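Local structure of NADH kinase POS5, mitochondrial (Saccharomyces cerevisiae, 3AFO) at residues V168-R180 against K350-N362. The protein phosphorylates NADH, and less readily NAD(+), with ATP in mitochondria, making it a key source of the reductant NADPH. Sequence-based numbering, arbitrary orientation. Where two conformers were deposited one is given.
With MPD ((4S)-2-methyl-2,4-pentanediol), chain E.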
loop_
_atom_site.group_PDB
_atom_site.type_symbol
_atom_site.label_atom_id
_atom_site.label_comp_id
_atom_site.label_asym_id
_atom_site.label_seq_id
_atom_site.Cartn_x
_atom_site.Cartn_y
_atom_site.Cartn_z
ATOM N N VAL A 168 16.988 -15.143 -35.615
ATOM C CA VAL A 168 18.129 -14.614 -34.896
ATOM C C VAL A 168 19.389 -14.699 -35.762
ATOM O O VAL A 168 20.034 -13.686 -36.000
ATOM C CB VAL A 168 18.332 -15.316 -33.529
ATOM C CG1 VAL A 168 19.672 -14.916 -32.897
ATOM C CG2 VAL A 168 17.156 -14.995 -32.567
ATOM N N ILE A 169 19.714 -15.899 -36.245
ATOM C CA ILE A 169 20.941 -16.121 -37.021
ATOM C C ILE A 169 20.954 -15.357 -38.362
ATOM O O ILE A 169 22.008 -14.948 -38.840
ATOM C CB ILE A 169 21.245 -17.659 -37.185
ATOM C CG1 ILE A 169 22.642 -17.897 -37.780
ATOM C CG2 ILE A 169 20.133 -18.387 -37.967
ATOM C CD1 ILE A 169 23.216 -19.287 -37.455
ATOM N N SER A 170 19.779 -15.140 -38.943
ATOM C CA SER A 170 19.657 -14.421 -40.209
ATOM C C SER A 170 19.652 -12.897 -40.035
ATOM O O SER A 170 19.325 -12.171 -40.974
ATOM C CB SER A 170 18.376 -14.824 -40.928
ATOM O OG SER A 170 18.225 -16.231 -40.989
ATOM N N SER A 171 20.004 -12.423 -38.842
ATOM C CA SER A 171 20.001 -10.981 -38.523
ATOM C C SER A 171 18.636 -10.299 -38.694
ATOM O O SER A 171 18.570 -9.117 -39.047
ATOM C CB SER A 171 21.090 -10.229 -39.318
ATOM O OG SER A 171 22.387 -10.686 -38.975
ATOM N N ARG A 172 17.550 -11.023 -38.432
ATOM C CA ARG A 172 16.200 -10.427 -38.503
ATOM C C ARG A 172 15.495 -10.245 -37.138
ATOM O O ARG A 172 14.338 -9.822 -37.082
ATOM C CB ARG A 172 15.293 -11.225 -39.443
ATOM C CG ARG A 172 15.802 -11.306 -40.895
ATOM C CD ARG A 172 14.730 -11.884 -41.801
ATOM N NE ARG A 172 14.464 -13.291 -41.504
ATOM C CZ ARG A 172 15.069 -14.309 -42.114
ATOM N NH1 ARG A 172 15.976 -14.078 -43.058
ATOM N NH2 ARG A 172 14.773 -15.560 -41.779
ATOM N N ALA A 173 16.183 -10.579 -36.055
ATOM C CA ALA A 173 15.598 -10.460 -34.723
ATOM C C ALA A 173 15.828 -9.071 -34.141
ATOM O O ALA A 173 16.733 -8.337 -34.572
ATOM C CB ALA A 173 16.171 -11.517 -33.792
ATOM N N LYS A 174 15.007 -8.727 -33.149
ATOM C CA LYS A 174 15.163 -7.482 -32.401
ATOM C C LYS A 174 15.291 -7.776 -30.912
ATOM O O LYS A 174 14.769 -8.786 -30.425
ATOM C CB LYS A 174 13.989 -6.546 -32.669
ATOM C CG LYS A 174 14.067 -5.865 -34.027
ATOM C CD LYS A 174 12.874 -4.968 -34.258
ATOM C CE LYS A 174 12.886 -4.389 -35.651
ATOM N NZ LYS A 174 11.671 -3.548 -35.829
ATOM N N CYS A 175 15.991 -6.892 -30.204
ATOM C CA CYS A 175 16.300 -7.076 -28.791
ATOM C C CYS A 175 15.859 -5.871 -27.964
ATOM O O CYS A 175 15.915 -4.730 -28.436
ATOM C CB CYS A 175 17.804 -7.245 -28.599
ATOM S SG CYS A 175 18.483 -8.799 -29.217
ATOM N N LEU A 176 15.432 -6.156 -26.737
ATOM C CA LEU A 176 15.232 -5.156 -25.709
ATOM C C LEU A 176 16.510 -5.027 -24.890
ATOM O O LEU A 176 17.093 -6.031 -24.435
ATOM C CB LEU A 176 14.075 -5.572 -24.786
ATOM C CG LEU A 176 13.866 -4.785 -23.485
ATOM C CD1 LEU A 176 13.066 -3.498 -23.751
ATOM C CD2 LEU A 176 13.173 -5.671 -22.462
ATOM N N HIS A 177 16.940 -3.784 -24.704
ATOM C CA HIS A 177 18.073 -3.486 -23.848
ATOM C C HIS A 177 17.650 -3.411 -22.382
ATOM O O HIS A 177 16.683 -2.725 -22.039
ATOM C CB HIS A 177 18.751 -2.184 -24.279
ATOM C CG HIS A 177 19.915 -1.817 -23.427
ATOM N ND1 HIS A 177 21.147 -2.419 -23.561
ATOM C CD2 HIS A 177 20.032 -0.937 -22.406
ATOM C CE1 HIS A 177 21.979 -1.909 -22.672
ATOM N NE2 HIS A 177 21.327 -1.015 -21.953
ATOM N N ARG A 178 18.352 -4.151 -21.532
ATOM C CA ARG A 178 18.121 -4.112 -20.093
ATOM C C ARG A 178 19.419 -3.698 -19.440
ATOM O O ARG A 178 20.472 -4.265 -19.738
ATOM C CB ARG A 178 17.682 -5.477 -19.556
ATOM C CG ARG A 178 16.399 -6.055 -20.157
ATOM C CD ARG A 178 16.099 -7.419 -19.508
ATOM N NE ARG A 178 14.909 -8.104 -20.031
ATOM C CZ ARG A 178 13.649 -7.786 -19.723
ATOM N NH1 ARG A 178 13.378 -6.752 -18.923
ATOM N NH2 ARG A 178 12.647 -8.485 -20.247
ATOM N N THR A 179 19.346 -2.717 -18.548
ATOM C CA THR A 179 20.526 -2.187 -17.872
ATOM C C THR A 179 20.947 -3.084 -16.708
ATOM O O THR A 179 20.160 -3.905 -16.240
ATOM C CB THR A 179 20.271 -0.750 -17.374
ATOM O OG1 THR A 179 21.434 -0.259 -16.696
ATOM C CG2 THR A 179 19.093 -0.733 -16.433
ATOM N N ARG A 180 22.194 -2.930 -16.264
ATOM C CA ARG A 180 22.749 -3.702 -15.156
ATOM C C ARG A 180 23.181 -2.773 -14.027
ATOM O O ARG A 180 23.663 -1.660 -14.281
ATOM C CB ARG A 180 23.988 -4.476 -15.611
ATOM C CG ARG A 180 23.724 -5.715 -16.447
ATOM C CD ARG A 180 24.990 -6.575 -16.557
ATOM N NE ARG A 180 26.030 -5.922 -17.354
ATOM C CZ ARG A 180 27.241 -6.431 -17.589
ATOM N NH1 ARG A 180 27.581 -7.621 -17.098
ATOM N NH2 ARG A 180 28.115 -5.750 -18.328
ATOM N N LYS A 350 33.629 -1.680 -24.948
ATOM C CA LYS A 350 32.804 -2.654 -24.240
ATOM C C LYS A 350 31.340 -2.210 -24.217
ATOM O O LYS A 350 31.003 -1.173 -23.635
ATOM C CB LYS A 350 33.335 -2.876 -22.814
ATOM C CG LYS A 350 33.014 -4.246 -22.225
ATOM C CD LYS A 350 31.904 -4.189 -21.173
ATOM C CE LYS A 350 32.472 -3.873 -19.786
ATOM N NZ LYS A 350 31.487 -4.123 -18.694
ATOM N N ARG A 351 30.481 -2.987 -24.871
ATOM C CA ARG A 351 29.049 -2.713 -24.890
ATOM C C ARG A 351 28.447 -3.014 -23.510
ATOM O O ARG A 351 28.744 -4.057 -22.905
ATOM C CB ARG A 351 28.374 -3.538 -25.989
ATOM C CG ARG A 351 26.882 -3.286 -26.167
ATOM C CD ARG A 351 26.272 -4.242 -27.186
ATOM N NE ARG A 351 26.278 -5.635 -26.729
ATOM C CZ ARG A 351 27.023 -6.607 -27.258
ATOM N NH1 ARG A 351 26.952 -7.836 -26.766
ATOM N NH2 ARG A 351 27.837 -6.363 -28.284
ATOM N N SER A 352 27.631 -2.085 -23.010
ATOM C CA SER A 352 27.018 -2.208 -21.682
ATOM C C SER A 352 25.614 -2.818 -21.736
ATOM O O SER A 352 24.988 -2.865 -22.792
ATOM C CB SER A 352 26.960 -0.838 -20.992
ATOM O OG SER A 352 26.174 0.068 -21.740
ATOM N N GLY A 353 25.131 -3.279 -20.587
ATOM C CA GLY A 353 23.768 -3.787 -20.469
ATOM C C GLY A 353 23.581 -5.183 -21.038
ATOM O O GLY A 353 24.554 -5.873 -21.371
ATOM N N ILE A 354 22.317 -5.583 -21.145
ATOM C CA ILE A 354 21.938 -6.919 -21.570
ATOM C C ILE A 354 20.902 -6.785 -22.666
ATOM O O ILE A 354 19.896 -6.105 -22.483
ATOM C CB ILE A 354 21.307 -7.710 -20.401
ATOM C CG1 ILE A 354 22.295 -7.832 -19.241
ATOM C CG2 ILE A 354 20.834 -9.086 -20.857
ATOM C CD1 ILE A 354 21.626 -7.967 -17.890
ATOM N N TYR A 355 21.132 -7.446 -23.798
ATOM C CA TYR A 355 20.179 -7.420 -24.896
ATOM C C TYR A 355 19.443 -8.743 -25.002
ATOM O O TYR A 355 20.050 -9.790 -25.275
ATOM C CB TYR A 355 20.860 -7.073 -26.217
ATOM C CG TYR A 355 21.414 -5.667 -26.280
ATOM C CD1 TYR A 355 20.720 -4.654 -26.945
ATOM C CD2 TYR A 355 22.629 -5.349 -25.675
ATOM C CE1 TYR A 355 21.229 -3.364 -27.011
ATOM C CE2 TYR A 355 23.139 -4.064 -25.732
ATOM C CZ TYR A 355 22.436 -3.077 -26.402
ATOM O OH TYR A 355 22.944 -1.799 -26.456
ATOM N N CYS A 356 18.132 -8.686 -24.787
ATOM C CA CYS A 356 17.299 -9.872 -24.801
ATOM C C CYS A 356 16.451 -9.856 -26.054
ATOM O O CYS A 356 15.703 -8.906 -26.286
ATOM C CB CYS A 356 16.405 -9.918 -23.552
ATOM S SG CYS A 356 17.321 -9.903 -22.011
ATOM N N VAL A 357 16.601 -10.893 -26.874
ATOM C CA VAL A 357 15.734 -11.110 -28.031
ATOM C C VAL A 357 14.274 -11.025 -27.588
ATOM O O VAL A 357 13.867 -11.707 -26.643
ATOM C CB VAL A 357 16.000 -12.489 -28.680
ATOM C CG1 VAL A 357 15.106 -12.710 -29.907
ATOM C CG2 VAL A 357 17.465 -12.607 -29.071
ATOM N N ALA A 358 13.518 -10.181 -28.284
ATOM C CA ALA A 358 12.099 -9.953 -28.023
ATOM C C ALA A 358 11.212 -10.656 -29.051
ATOM O O ALA A 358 11.624 -10.882 -30.196
ATOM C CB ALA A 358 11.814 -8.458 -28.029
ATOM N N LYS A 359 9.981 -10.966 -28.646
ATOM C CA LYS A 359 9.018 -11.649 -29.515
ATOM C C LYS A 359 8.188 -10.691 -30.377
ATOM O O LYS A 359 8.041 -10.899 -31.582
ATOM C CB LYS A 359 8.096 -12.539 -28.685
ATOM C CG LYS A 359 7.162 -13.409 -29.525
ATOM C CD LYS A 359 6.435 -14.412 -28.664
ATOM C CE LYS A 359 5.420 -15.179 -29.492
ATOM N NZ LYS A 359 4.520 -15.965 -28.621
ATOM N N THR A 360 7.633 -9.658 -29.746
ATOM C CA THR A 360 6.829 -8.641 -30.422
ATOM C C THR A 360 7.350 -7.289 -29.966
ATOM O O THR A 360 8.248 -7.223 -29.127
ATOM C CB THR A 360 5.313 -8.738 -30.037
ATOM O OG1 THR A 360 5.143 -8.456 -28.634
ATOM C CG2 THR A 360 4.749 -10.120 -30.341
ATOM N N GLU A 361 6.760 -6.235 -30.524
ATOM C CA GLU A 361 7.036 -4.861 -30.137
ATOM C C GLU A 361 6.190 -4.447 -28.926
ATOM O O GLU A 361 6.199 -3.279 -28.528
ATOM C CB GLU A 361 6.746 -3.939 -31.324
ATOM C CG GLU A 361 7.297 -4.444 -32.658
ATOM C CD GLU A 361 8.685 -3.905 -32.967
ATOM O OE1 GLU A 361 9.132 -2.972 -32.268
ATOM O OE2 GLU A 361 9.331 -4.407 -33.914
ATOM N N ASN A 362 5.459 -5.401 -28.346
ATOM C CA ASN A 362 4.599 -5.132 -27.203
ATOM C C ASN A 362 4.640 -6.206 -26.110
ATOM O O ASN A 362 3.624 -6.489 -25.457
ATOM C CB ASN A 362 3.178 -4.876 -27.710
ATOM C CG ASN A 362 3.091 -3.612 -28.576
ATOM O OD1 ASN A 362 3.318 -2.493 -28.094
ATOM N ND2 ASN A 362 2.780 -3.790 -29.858
HETATM C C1 MPD E . 11.123 -8.774 -34.966
HETATM C C2 MPD E . 10.311 -9.368 -33.815
HETATM O O2 MPD E . 10.638 -8.660 -32.586
HETATM C CM MPD E . 8.837 -9.136 -34.121
HETATM C C3 MPD E . 10.596 -10.865 -33.619
HETATM C C4 MPD E . 12.087 -11.236 -33.638
HETATM O O4 MPD E . 12.787 -10.577 -32.597
HETATM C C5 MPD E . 12.297 -12.749 -33.549
HETATM O O HOH W 1 23.547 -0.202 -20.542
#
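His-177 ND1 hangs 3.2 Å above one face of the Tyr-355 ring, displaced toward its rim, the two planes meeting obliquely, at 59°. With CG anti to the backbone N (chi1 179°), the imidazole reaches over to Gly-353, where a CB would collide with His-177 CE1. Ser-352 O lies at the imidazole edge, and a water there joins His-177 NE2 to Ser-352 OG. Replacing Tyr-355 by an alanine would probably leave one flank of the His-177 ring without its aromatic partner and let the imidazole turn more freely.

The pair illustrates cross-strand packing at a non-hydrogen-bonded position of an antiparallel ladder. Leu-176/Cys-356 and Arg-178/Ile-354 are the hydrogen-bonded pairs, and Ala-358 N continues the ladder to Lys-174 O at 2.8 Å. On the Tyr-355 face, Cys-175 SG rests 3.9 Å from Val-357 CG2. On the other, the extended Arg-178 chain brings NE within 3.6 Å of Cys-356 SG, at the guanidinium edge, while Leu-176 CD2 sits over the centre of that group; Thr-238 binds NH1. In one of two Glu-361 conformers, Lys-174 NZ closes one end with a 3.1 Å salt bridge to the syn side of Glu-361 OE2. Nearby, O4 of a bound methylpentanediol, probably from the crystallisation liquor, accepts from Lys-174 N and donates to Ala-358 O. At the other end Arg-180 CG packs on Ile-354 CD1, its guanidinium paired with Glu-322.

Strand 354-357 thus joins the antiparallel sheet beside strand 174-186, its other edge bonded through Tyr-355 and Val-357 to Val-142 of parallel-sheet strand 142-146, while helix 161-169 brings Val-168 against Val-357.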